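Local coordinates for protein amine Dehydrogenase (Pseudomonas putida, PDB 1JMX) that probably transfers electrons through its two covalently bound c-type hemes as the alpha subunit of a quinohemoprotein amine dehydrogenase, at residues Y80-T88 with G262-D270; F92-C100 with Q151-Y160. All coordinates share one frame; numbering follows the deposited sequence.

Interaction 1 of 2, residues Y80-T88 with G262-D270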
loop_
_atom_site.group_PDB
_atom_site.type_symbol
_atom_site.label_atom_id
_atom_site.label_comp_id
_atom_site.label_asym_id
_atom_site.label_seq_id
_atom_site.Cartn_x
_atom_site.Cartn_y
_atom_site.Cartn_z
ATOM N N TYR A 80 14.522 -7.872 7.445
ATOM C CA TYR A 80 14.213 -6.443 7.410
ATOM C C TYR A 80 12.734 -6.155 7.642
ATOM O O TYR A 80 12.375 -5.071 8.099
ATOM C CB TYR A 80 14.649 -5.812 6.081
ATOM C CG TYR A 80 14.028 -6.425 4.839
ATOM C CD1 TYR A 80 14.696 -7.420 4.129
ATOM C CD2 TYR A 80 12.771 -6.020 4.378
ATOM C CE1 TYR A 80 14.137 -8.004 2.997
ATOM C CE2 TYR A 80 12.194 -6.600 3.236
ATOM C CZ TYR A 80 12.887 -7.593 2.557
ATOM O OH TYR A 80 12.345 -8.194 1.448
ATOM N N ALA A 81 11.880 -7.125 7.314
ATOM C CA ALA A 81 10.429 -6.985 7.490
ATOM C C ALA A 81 10.056 -6.936 8.972
ATOM O O ALA A 81 9.270 -6.086 9.389
ATOM C CB ALA A 81 9.689 -8.128 6.782
ATOM N N MET A 82 10.632 -7.846 9.758
ATOM C CA MET A 82 10.377 -7.898 11.200
ATOM C C MET A 82 11.065 -6.714 11.875
ATOM O O MET A 82 10.597 -6.212 12.895
ATOM C CB MET A 82 10.905 -9.203 11.806
ATOM C CG MET A 82 10.209 -10.463 11.317
ATOM S SD MET A 82 10.944 -11.980 11.976
ATOM C CE MET A 82 12.314 -12.173 10.866
ATOM N N GLU A 83 12.174 -6.275 11.284
ATOM C CA GLU A 83 12.949 -5.157 11.798
ATOM C C GLU A 83 12.367 -3.816 11.380
ATOM O O GLU A 83 12.926 -2.766 11.678
ATOM C CB GLU A 83 14.410 -5.296 11.365
ATOM C CG GLU A 83 15.094 -6.522 11.981
ATOM C CD GLU A 83 16.463 -6.816 11.390
ATOM O OE1 GLU A 83 16.828 -6.192 10.376
ATOM O OE2 GLU A 83 17.169 -7.691 11.923
ATOM N N ARG A 84 11.230 -3.864 10.692
ATOM C CA ARG A 84 10.517 -2.672 10.253
ATOM C C ARG A 84 11.330 -1.702 9.409
ATOM O O ARG A 84 11.219 -0.486 9.565
ATOM C CB ARG A 84 9.909 -1.933 11.456
ATOM C CG ARG A 84 8.950 -2.768 12.306
ATOM C CD ARG A 84 7.738 -3.224 11.510
ATOM N NE ARG A 84 6.894 -2.105 11.104
ATOM C CZ ARG A 84 5.874 -2.208 10.257
ATOM N NH1 ARG A 84 5.563 -3.380 9.717
ATOM N NH2 ARG A 84 5.154 -1.140 9.955
ATOM N N ARG A 85 12.172 -2.246 8.542
ATOM C CA ARG A 85 12.966 -1.430 7.643
ATOM C C ARG A 85 12.102 -1.255 6.394
ATOM O O ARG A 85 12.279 -1.945 5.390
ATOM C CB ARG A 85 14.286 -2.131 7.320
ATOM C CG ARG A 85 15.140 -2.410 8.540
ATOM C CD ARG A 85 16.466 -3.002 8.135
ATOM N NE ARG A 85 17.260 -3.452 9.277
ATOM C CZ ARG A 85 18.145 -2.707 9.941
ATOM N NH1 ARG A 85 18.370 -1.447 9.585
ATOM N NH2 ARG A 85 18.810 -3.229 10.968
ATOM N N LEU A 86 11.143 -0.337 6.486
ATOM C CA LEU A 86 10.206 -0.076 5.397
ATOM C C LEU A 86 10.718 0.640 4.139
ATOM O O LEU A 86 9.997 0.744 3.170
ATOM C CB LEU A 86 8.913 0.570 5.927
ATOM C CG LEU A 86 7.851 -0.432 6.423
ATOM C CD1 LEU A 86 8.358 -1.201 7.620
ATOM C CD2 LEU A 86 6.551 0.271 6.774
ATOM N N ASN A 87 11.961 1.112 4.152
ATOM C CA ASN A 87 12.540 1.761 2.979
ATOM C C ASN A 87 13.350 0.746 2.174
ATOM O O ASN A 87 13.977 1.090 1.180
ATOM C CB ASN A 87 13.425 2.952 3.375
ATOM C CG ASN A 87 12.620 4.174 3.749
ATOM O OD1 ASN A 87 11.624 4.491 3.101
ATOM N ND2 ASN A 87 13.045 4.869 4.801
ATOM N N THR A 88 13.312 -0.511 2.608
ATOM C CA THR A 88 14.028 -1.589 1.936
ATOM C C THR A 88 13.469 -1.806 0.539
ATOM O O THR A 88 12.258 -1.890 0.347
ATOM C CB THR A 88 13.928 -2.923 2.723
ATOM O OG1 THR A 88 14.626 -2.805 3.971
ATOM C CG2 THR A 88 14.529 -4.078 1.935
ATOM N N GLY A 262 20.238 -7.282 15.216
ATOM C CA GLY A 262 18.923 -6.803 14.865
ATOM C C GLY A 262 18.803 -5.297 14.815
ATOM O O GLY A 262 19.750 -4.584 14.471
ATOM N N ARG A 263 17.629 -4.818 15.203
ATOM C CA ARG A 263 17.339 -3.402 15.174
ATOM C C ARG A 263 16.492 -2.998 16.365
ATOM O O ARG A 263 15.653 -3.760 16.834
ATOM C CB ARG A 263 16.617 -3.072 13.867
ATOM C CG ARG A 263 16.333 -1.609 13.622
ATOM C CD ARG A 263 15.831 -1.409 12.209
ATOM N NE ARG A 263 15.685 -0.000 11.883
ATOM C CZ ARG A 263 14.530 0.648 11.878
ATOM N NH1 ARG A 263 13.402 0.015 12.171
ATOM N NH2 ARG A 263 14.514 1.944 11.631
ATOM N N MET A 264 16.756 -1.804 16.875
ATOM C CA MET A 264 16.021 -1.264 18.000
ATOM C C MET A 264 15.404 0.029 17.500
ATOM O O MET A 264 16.118 0.922 17.060
ATOM C CB MET A 264 16.973 -0.980 19.151
ATOM C CG MET A 264 16.465 -1.437 20.488
ATOM S SD MET A 264 17.690 -1.127 21.752
ATOM C CE MET A 264 16.697 -0.309 22.967
ATOM N N PHE A 265 14.080 0.130 17.554
ATOM C CA PHE A 265 13.399 1.322 17.057
ATOM C C PHE A 265 12.281 1.810 17.959
ATOM O O PHE A 265 11.823 1.098 18.843
ATOM C CB PHE A 265 12.838 1.043 15.658
ATOM C CG PHE A 265 11.932 -0.155 15.596
ATOM C CD1 PHE A 265 10.553 -0.011 15.740
ATOM C CD2 PHE A 265 12.457 -1.427 15.411
ATOM C CE1 PHE A 265 9.711 -1.118 15.703
ATOM C CE2 PHE A 265 11.624 -2.544 15.373
ATOM C CZ PHE A 265 10.246 -2.389 15.519
ATOM N N GLU A 266 11.840 3.039 17.731
ATOM C CA GLU A 266 10.750 3.585 18.507
ATOM C C GLU A 266 9.479 2.829 18.169
ATOM O O GLU A 266 9.089 2.730 17.005
ATOM C CB GLU A 266 10.565 5.052 18.197
ATOM C CG GLU A 266 11.554 5.940 18.878
ATOM C CD GLU A 266 11.114 7.368 18.838
ATOM O OE1 GLU A 266 11.846 8.185 18.254
ATOM O OE2 GLU A 266 10.026 7.673 19.378
ATOM N N ALA A 267 8.850 2.285 19.205
ATOM C CA ALA A 267 7.618 1.511 19.081
ATOM C C ALA A 267 6.572 2.217 18.233
ATOM O O ALA A 267 5.801 1.583 17.520
ATOM C CB ALA A 267 7.059 1.249 20.454
ATOM N N GLU A 268 6.622 3.540 18.263
ATOM C CA GLU A 268 5.671 4.382 17.560
ATOM C C GLU A 268 6.149 4.859 16.181
ATOM O O GLU A 268 5.341 5.191 15.306
ATOM C CB GLU A 268 5.347 5.587 18.450
ATOM C CG GLU A 268 5.116 5.244 19.940
ATOM C CD GLU A 268 6.403 4.856 20.722
ATOM O OE1 GLU A 268 7.511 5.331 20.357
ATOM O OE2 GLU A 268 6.295 4.073 21.710
ATOM N N HIS A 269 7.465 4.881 15.989
ATOM C CA HIS A 269 8.052 5.350 14.744
ATOM C C HIS A 269 9.176 4.420 14.333
ATOM O O HIS A 269 10.278 4.488 14.886
ATOM C CB HIS A 269 8.614 6.751 14.961
ATOM C CG HIS A 269 7.719 7.638 15.764
ATOM N ND1 HIS A 269 6.731 8.416 15.196
ATOM C CD2 HIS A 269 7.635 7.836 17.100
ATOM C CE1 HIS A 269 6.074 9.054 16.148
ATOM N NE2 HIS A 269 6.600 8.716 17.311
ATOM N N ASP A 270 8.912 3.559 13.357
ATOM C CA ASP A 270 9.942 2.624 12.937
ATOM C C ASP A 270 11.046 3.125 12.020
ATOM O O ASP A 270 11.943 2.364 11.686
ATOM C CB ASP A 270 9.358 1.296 12.451
ATOM C CG ASP A 270 8.203 1.471 11.515
ATOM O OD1 ASP A 270 7.086 1.073 11.899
ATOM O OD2 ASP A 270 8.419 1.983 10.399
HETATM O O HOH W 1 11.336 2.078 8.373
#
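Arg263 reaches from its strand into the loop of residues 80-88 and joins both segments through its guanidinium. With CG opposite the backbone N (chi1 -175°) and the chain straight as far as NE, NH1 arrives at the carbonyl of Glu83, giving a 2.9 Å hydrogen bond to Glu83 O. The same guanidinium closes end-on over one atom of its own segment: NH1 and NH2 both donate to Asp270 O, the latter at 2.6 Å, so three bonds fix its rotation.

Arg85 lies across this chain. Arg263 CD sits over the centre of one face of the Arg85 guanidinium, 3.5 Å from the plane, and the two guanidinium planes are 55° apart. Two acids probably ease this meeting of like charges: Glu83 OE1 takes an almost straight bond from Arg85 NE at 3.0 Å, and Asp275 forms a salt bridge with Arg85 NH1.

Arg84 folds back on itself, bent at chi2 and chi3. Its CG packs 3.5 Å from Phe265 CZ, and its NE makes a salt bridge with Asp270 OD1 at 3.3 Å, approaching from above the carboxylate plane. Leu86 CD1 covers one face of this guanidinium.

The contact sets the loop between helices 54-67 and 94-100 against strand 259-266 and the start of strand 269-280, adjacent antiparallel strands of the eight-stranded barrel.

Interaction 2 of 2, residues F92-C100 with Q151-Y160. With HEC (heme c), chain E.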
loop_
_atom_site.group_PDB
_atom_site.type_symbol
_atom_site.label_atom_id
_atom_site.label_comp_id
_atom_site.label_asym_id
_atom_site.label_seq_id
_atom_site.Cartn_x
_atom_site.Cartn_y
_atom_site.Cartn_z
ATOM N N PHE A 92 13.075 -9.675 -5.334
ATOM C CA PHE A 92 12.516 -11.010 -5.555
ATOM C C PHE A 92 12.323 -11.131 -7.062
ATOM O O PHE A 92 12.412 -10.132 -7.780
ATOM C CB PHE A 92 11.142 -11.159 -4.883
ATOM C CG PHE A 92 11.191 -11.242 -3.387
ATOM C CD1 PHE A 92 11.469 -12.444 -2.756
ATOM C CD2 PHE A 92 10.929 -10.123 -2.610
ATOM C CE1 PHE A 92 11.483 -12.535 -1.363
ATOM C CE2 PHE A 92 10.938 -10.198 -1.219
ATOM C CZ PHE A 92 11.216 -11.409 -0.592
ATOM N N ASP A 93 12.046 -12.342 -7.539
ATOM C CA ASP A 93 11.810 -12.562 -8.964
ATOM C C ASP A 93 10.522 -11.839 -9.381
ATOM O O ASP A 93 9.663 -11.576 -8.543
ATOM C CB ASP A 93 11.740 -14.065 -9.268
ATOM C CG ASP A 93 10.708 -14.792 -8.426
ATOM O OD1 ASP A 93 10.850 -14.798 -7.183
ATOM O OD2 ASP A 93 9.763 -15.364 -9.010
ATOM N N THR A 94 10.377 -11.533 -10.670
ATOM C CA THR A 94 9.207 -10.800 -11.157
ATOM C C THR A 94 7.871 -11.484 -10.905
ATOM O O THR A 94 6.900 -10.826 -10.552
ATOM C CB THR A 94 9.305 -10.434 -12.665
ATOM O OG1 THR A 94 9.396 -11.626 -13.453
ATOM C CG2 THR A 94 10.519 -9.566 -12.932
ATOM N N GLN A 95 7.826 -12.803 -11.055
ATOM C CA GLN A 95 6.582 -13.530 -10.845
ATOM C C GLN A 95 6.044 -13.333 -9.430
ATOM O O GLN A 95 4.870 -13.040 -9.247
ATOM C CB GLN A 95 6.769 -15.008 -11.137
ATOM C CG GLN A 95 5.499 -15.794 -11.044
ATOM C CD GLN A 95 5.759 -17.269 -11.072
ATOM O OE1 GLN A 95 5.327 -17.959 -11.989
ATOM N NE2 GLN A 95 6.482 -17.770 -10.071
ATOM N N LEU A 96 6.918 -13.461 -8.440
ATOM C CA LEU A 96 6.529 -13.284 -7.048
ATOM C C LEU A 96 6.198 -11.818 -6.766
ATOM O O LEU A 96 5.297 -11.521 -5.993
ATOM C CB LEU A 96 7.659 -13.773 -6.118
ATOM C CG LEU A 96 7.435 -13.962 -4.607
ATOM C CD1 LEU A 96 7.439 -12.637 -3.855
ATOM C CD2 LEU A 96 6.140 -14.718 -4.372
ATOM N N SER A 97 6.932 -10.904 -7.392
ATOM C CA SER A 97 6.708 -9.466 -7.185
ATOM C C SER A 97 5.373 -8.971 -7.713
ATOM O O SER A 97 4.659 -8.265 -7.019
ATOM C CB SER A 97 7.826 -8.643 -7.836
ATOM O OG SER A 97 9.096 -9.065 -7.372
ATOM N N GLU A 98 5.058 -9.320 -8.954
ATOM C CA GLU A 98 3.813 -8.898 -9.581
ATOM C C GLU A 98 2.603 -9.577 -8.975
ATOM O O GLU A 98 1.586 -8.942 -8.726
ATOM C CB GLU A 98 3.845 -9.194 -11.073
ATOM C CG GLU A 98 4.934 -8.456 -11.788
ATOM C CD GLU A 98 4.996 -8.780 -13.258
ATOM O OE1 GLU A 98 4.608 -9.906 -13.651
ATOM O OE2 GLU A 98 5.459 -7.903 -14.019
ATOM N N THR A 99 2.730 -10.875 -8.743
ATOM C CA THR A 99 1.647 -11.657 -8.187
ATOM C C THR A 99 1.466 -11.468 -6.683
ATOM O O THR A 99 0.360 -11.211 -6.229
ATOM C CB THR A 99 1.856 -13.169 -8.460
ATOM O OG1 THR A 99 2.332 -13.360 -9.799
ATOM C CG2 THR A 99 0.549 -13.939 -8.274
ATOM N N CYS A 100 2.562 -11.536 -5.931
ATOM C CA CYS A 100 2.507 -11.461 -4.466
ATOM C C CYS A 100 3.122 -10.298 -3.711
ATOM O O CYS A 100 2.938 -10.203 -2.503
ATOM C CB CYS A 100 3.082 -12.752 -3.868
ATOM S SG CYS A 100 2.356 -14.174 -4.679
ATOM N N GLN A 151 0.896 -21.871 -11.707
ATOM C CA GLN A 151 2.304 -21.493 -11.740
ATOM C C GLN A 151 2.850 -21.111 -10.376
ATOM O O GLN A 151 3.846 -21.672 -9.919
ATOM C CB GLN A 151 2.529 -20.311 -12.684
ATOM C CG GLN A 151 3.138 -20.647 -14.025
ATOM C CD GLN A 151 2.142 -21.252 -14.982
ATOM O OE1 GLN A 151 2.334 -22.374 -15.463
ATOM N NE2 GLN A 151 1.068 -20.516 -15.273
ATOM N N VAL A 152 2.180 -20.163 -9.730
ATOM C CA VAL A 152 2.612 -19.640 -8.437
ATOM C C VAL A 152 2.525 -20.581 -7.241
ATOM O O VAL A 152 3.494 -20.711 -6.495
ATOM C CB VAL A 152 1.900 -18.303 -8.107
ATOM C CG1 VAL A 152 2.478 -17.689 -6.832
ATOM C CG2 VAL A 152 2.032 -17.325 -9.279
ATOM N N VAL A 153 1.383 -21.239 -7.051
ATOM C CA VAL A 153 1.228 -22.149 -5.912
ATOM C C VAL A 153 2.339 -23.210 -5.851
ATOM O O VAL A 153 2.940 -23.403 -4.802
ATOM C CB VAL A 153 -0.190 -22.795 -5.863
ATOM C CG1 VAL A 153 -0.236 -23.908 -4.827
ATOM C CG2 VAL A 153 -1.232 -21.733 -5.537
ATOM N N PRO A 154 2.627 -23.899 -6.977
ATOM C CA PRO A 154 3.676 -24.928 -7.022
ATOM C C PRO A 154 5.088 -24.365 -6.786
ATOM O O PRO A 154 5.962 -25.061 -6.279
ATOM C CB PRO A 154 3.543 -25.480 -8.437
ATOM C CG PRO A 154 2.110 -25.282 -8.744
ATOM C CD PRO A 154 1.867 -23.899 -8.239
ATOM N N ASP A 155 5.308 -23.116 -7.185
ATOM C CA ASP A 155 6.602 -22.465 -7.004
ATOM C C ASP A 155 6.752 -22.102 -5.530
ATOM O O ASP A 155 7.790 -22.357 -4.927
ATOM C CB ASP A 155 6.697 -21.204 -7.888
ATOM C CG ASP A 155 8.085 -20.565 -7.870
ATOM O OD1 ASP A 155 8.186 -19.340 -7.612
ATOM O OD2 ASP A 155 9.078 -21.285 -8.133
ATOM N N LEU A 156 5.691 -21.542 -4.951
ATOM C CA LEU A 156 5.680 -21.145 -3.548
ATOM C C LEU A 156 5.913 -22.361 -2.658
ATOM O O LEU A 156 6.582 -22.263 -1.635
ATOM C CB LEU A 156 4.339 -20.501 -3.178
ATOM C CG LEU A 156 3.942 -19.104 -3.654
ATOM C CD1 LEU A 156 2.488 -18.842 -3.312
ATOM C CD2 LEU A 156 4.829 -18.059 -3.009
ATOM N N ALA A 157 5.356 -23.502 -3.058
ATOM C CA ALA A 157 5.493 -24.739 -2.299
ATOM C C ALA A 157 6.905 -25.307 -2.369
ATOM O O ALA A 157 7.383 -25.921 -1.424
ATOM C CB ALA A 157 4.491 -25.768 -2.788
ATOM N N LYS A 158 7.567 -25.117 -3.500
ATOM C CA LYS A 158 8.927 -25.610 -3.667
ATOM C C LYS A 158 9.946 -24.702 -2.961
ATOM O O LYS A 158 10.904 -25.179 -2.339
ATOM C CB LYS A 158 9.253 -25.729 -5.158
ATOM C CG LYS A 158 10.636 -26.288 -5.444
ATOM C CD LYS A 158 10.866 -26.516 -6.938
ATOM C CE LYS A 158 10.174 -27.792 -7.411
ATOM N NZ LYS A 158 10.568 -28.172 -8.812
ATOM N N ARG A 159 9.719 -23.395 -3.050
ATOM C CA ARG A 159 10.602 -22.414 -2.436
ATOM C C ARG A 159 10.414 -22.306 -0.924
ATOM O O ARG A 159 11.387 -22.177 -0.179
ATOM C CB ARG A 159 10.400 -21.031 -3.077
ATOM C CG ARG A 159 10.514 -21.017 -4.600
ATOM C CD ARG A 159 10.919 -19.649 -5.160
ATOM N NE ARG A 159 10.086 -18.527 -4.714
ATOM C CZ ARG A 159 10.468 -17.244 -4.770
ATOM N NH1 ARG A 159 11.662 -16.919 -5.253
ATOM N NH2 ARG A 159 9.678 -16.274 -4.308
ATOM N N TYR A 160 9.161 -22.372 -0.478
ATOM C CA TYR A 160 8.843 -22.249 0.942
ATOM C C TYR A 160 7.957 -23.381 1.446
ATOM O O TYR A 160 6.812 -23.144 1.814
ATOM C CB TYR A 160 8.125 -20.923 1.195
ATOM C CG TYR A 160 8.762 -19.726 0.543
ATOM C CD1 TYR A 160 8.025 -18.913 -0.315
ATOM C CD2 TYR A 160 10.095 -19.392 0.794
ATOM C CE1 TYR A 160 8.595 -17.793 -0.908
ATOM C CE2 TYR A 160 10.682 -18.271 0.212
ATOM C CZ TYR A 160 9.926 -17.470 -0.639
ATOM O OH TYR A 160 10.481 -16.337 -1.204
HETATM FE FE HEC E . -1.325 -11.183 0.465
HETATM C CHA HEC E . -1.946 -11.108 3.748
HETATM C CHB HEC E . 0.469 -14.007 0.918
HETATM C CHC HEC E . -0.827 -11.386 -2.878
HETATM C CHD HEC E . -3.182 -8.333 0.037
HETATM N NA HEC E . -0.825 -12.293 1.996
HETATM C C1A HEC E . -1.161 -12.119 3.299
HETATM C C2A HEC E . -0.602 -13.138 4.141
HETATM C C3A HEC E . 0.092 -13.946 3.341
HETATM C C4A HEC E . -0.061 -13.428 2.009
HETATM C CMA HEC E . 0.870 -15.182 3.753
HETATM C CAA HEC E . -0.802 -13.253 5.636
HETATM C CBA HEC E . -1.639 -14.518 5.816
HETATM C CGA HEC E . -2.026 -14.879 7.227
HETATM O O1A HEC E . -1.696 -14.184 8.173
HETATM O O2A HEC E . -2.690 -15.882 7.381
HETATM N NB HEC E . -0.385 -12.413 -0.717
HETATM C C1B HEC E . 0.324 -13.563 -0.368
HETATM C C2B HEC E . 0.864 -14.264 -1.484
HETATM C C3B HEC E . 0.479 -13.545 -2.576
HETATM C C4B HEC E . -0.275 -12.381 -2.093
HETATM C CMB HEC E . 1.682 -15.571 -1.440
HETATM C CAB HEC E . 0.808 -13.964 -4.001
HETATM C CBB HEC E . -0.354 -14.564 -4.797
HETATM N NC HEC E . -1.863 -10.076 -1.081
HETATM C C1C HEC E . -1.560 -10.302 -2.406
HETATM C C2C HEC E . -2.102 -9.284 -3.258
HETATM C C3C HEC E . -2.744 -8.424 -2.463
HETATM C C4C HEC E . -2.619 -8.920 -1.097
HETATM C CMC HEC E . -1.947 -9.228 -4.779
HETATM C CAC HEC E . -3.329 -7.121 -2.961
HETATM C CBC HEC E . -4.755 -7.062 -3.473
HETATM N ND HEC E . -2.352 -9.978 1.632
HETATM C C1D HEC E . -3.069 -8.840 1.321
HETATM C C2D HEC E . -3.697 -8.260 2.511
HETATM C C3D HEC E . -3.316 -9.101 3.539
HETATM C C4D HEC E . -2.506 -10.106 2.976
HETATM C CMD HEC E . -4.571 -7.010 2.561
HETATM C CAD HEC E . -3.627 -9.088 5.040
HETATM C CBD HEC E . -4.420 -7.945 5.578
HETATM C CGD HEC E . -3.523 -6.882 6.117
HETATM O O1D HEC E . -2.356 -6.799 5.669
HETATM O O2D HEC E . -3.969 -6.112 6.996
#
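Asp93 and Arg159 form a salt bridge between the start of helix 94-100 and the end of helix 144-159, Asp93 OD1 lying 3.0 Å from Arg159 NH1 with the carboxylate and guanidinium planes 76° apart. The other oxygen, OD2, takes a weak N-capping bond from Leu96 N, so one carboxylate both caps helix 94-100 and ties it to helix 144-159. Asp155 extends the network through its charge alone, its oxygen lying well out of the Arg159 guanidinium plane. The edge of that guanidinium meets Leu96, NH2 coming to 3.2 Å from Leu96 CG.

Gln95 can be followed outward from its helix. CB leads toward the partner helix, and a first torsion of -175° swings CG away from the backbone N, alongside Val152 CG2. CD passes the same methyl at 4.1 Å. At the amide the chain divides: OE1 sits against Gln151 CB at 3.7 Å, while NE2 lies 3.4 Å from Asp155 OD1. Cut back to an alanine, this position would probably lose its share of the cover on Val152 CG2 and leave Asp155 OD1 without the amide beside it.

Deeper in, the packing turns apolar. Thr99 CG2 and Val152 CG2 meet tip to tip at 3.8 Å, and the Leu96 and Leu156 side chains cross at about a right angle, their CD2 methyls in contact. Cys100 SG, beside Val152 CG1, is bonded covalently to heme CAB, and Leu156 CD1 faces the heme methyl CMB.

The axes of 94-100 and 151-159 cross at -118°, 11.0 Å apart at their closest. Cys100 opens the Cys-X-X-Cys-His motif completed by Cys103 and the axial ligand His104, the heme attachment characteristic of c-type cytochromes.

Overall arrangement
Interaction 2 is nested along the chain inside the loop closed by interaction 1, and the two centres lie about 25 Å apart. Interaction 1 is buried, its centre about 4 Å from that of the chain, and joins the heme-binding region to the beta barrel; its chemistry is dominated by arginines meeting carbonyls and carboxylates. Interaction 2 stays within the heme-binding region, farther out and only partly buried. It pairs two helices, with the Asp93-Arg159 salt bridge at the more exposed side and aliphatic groups beside the heme. Both draw on the loop between helices 54-67 and 94-100, which supplies 80-88 to interaction 1 and Phe92 and Asp93 to interaction 2; they touch where Tyr80 OH packs against Phe92 CE2 at 3.6 Å.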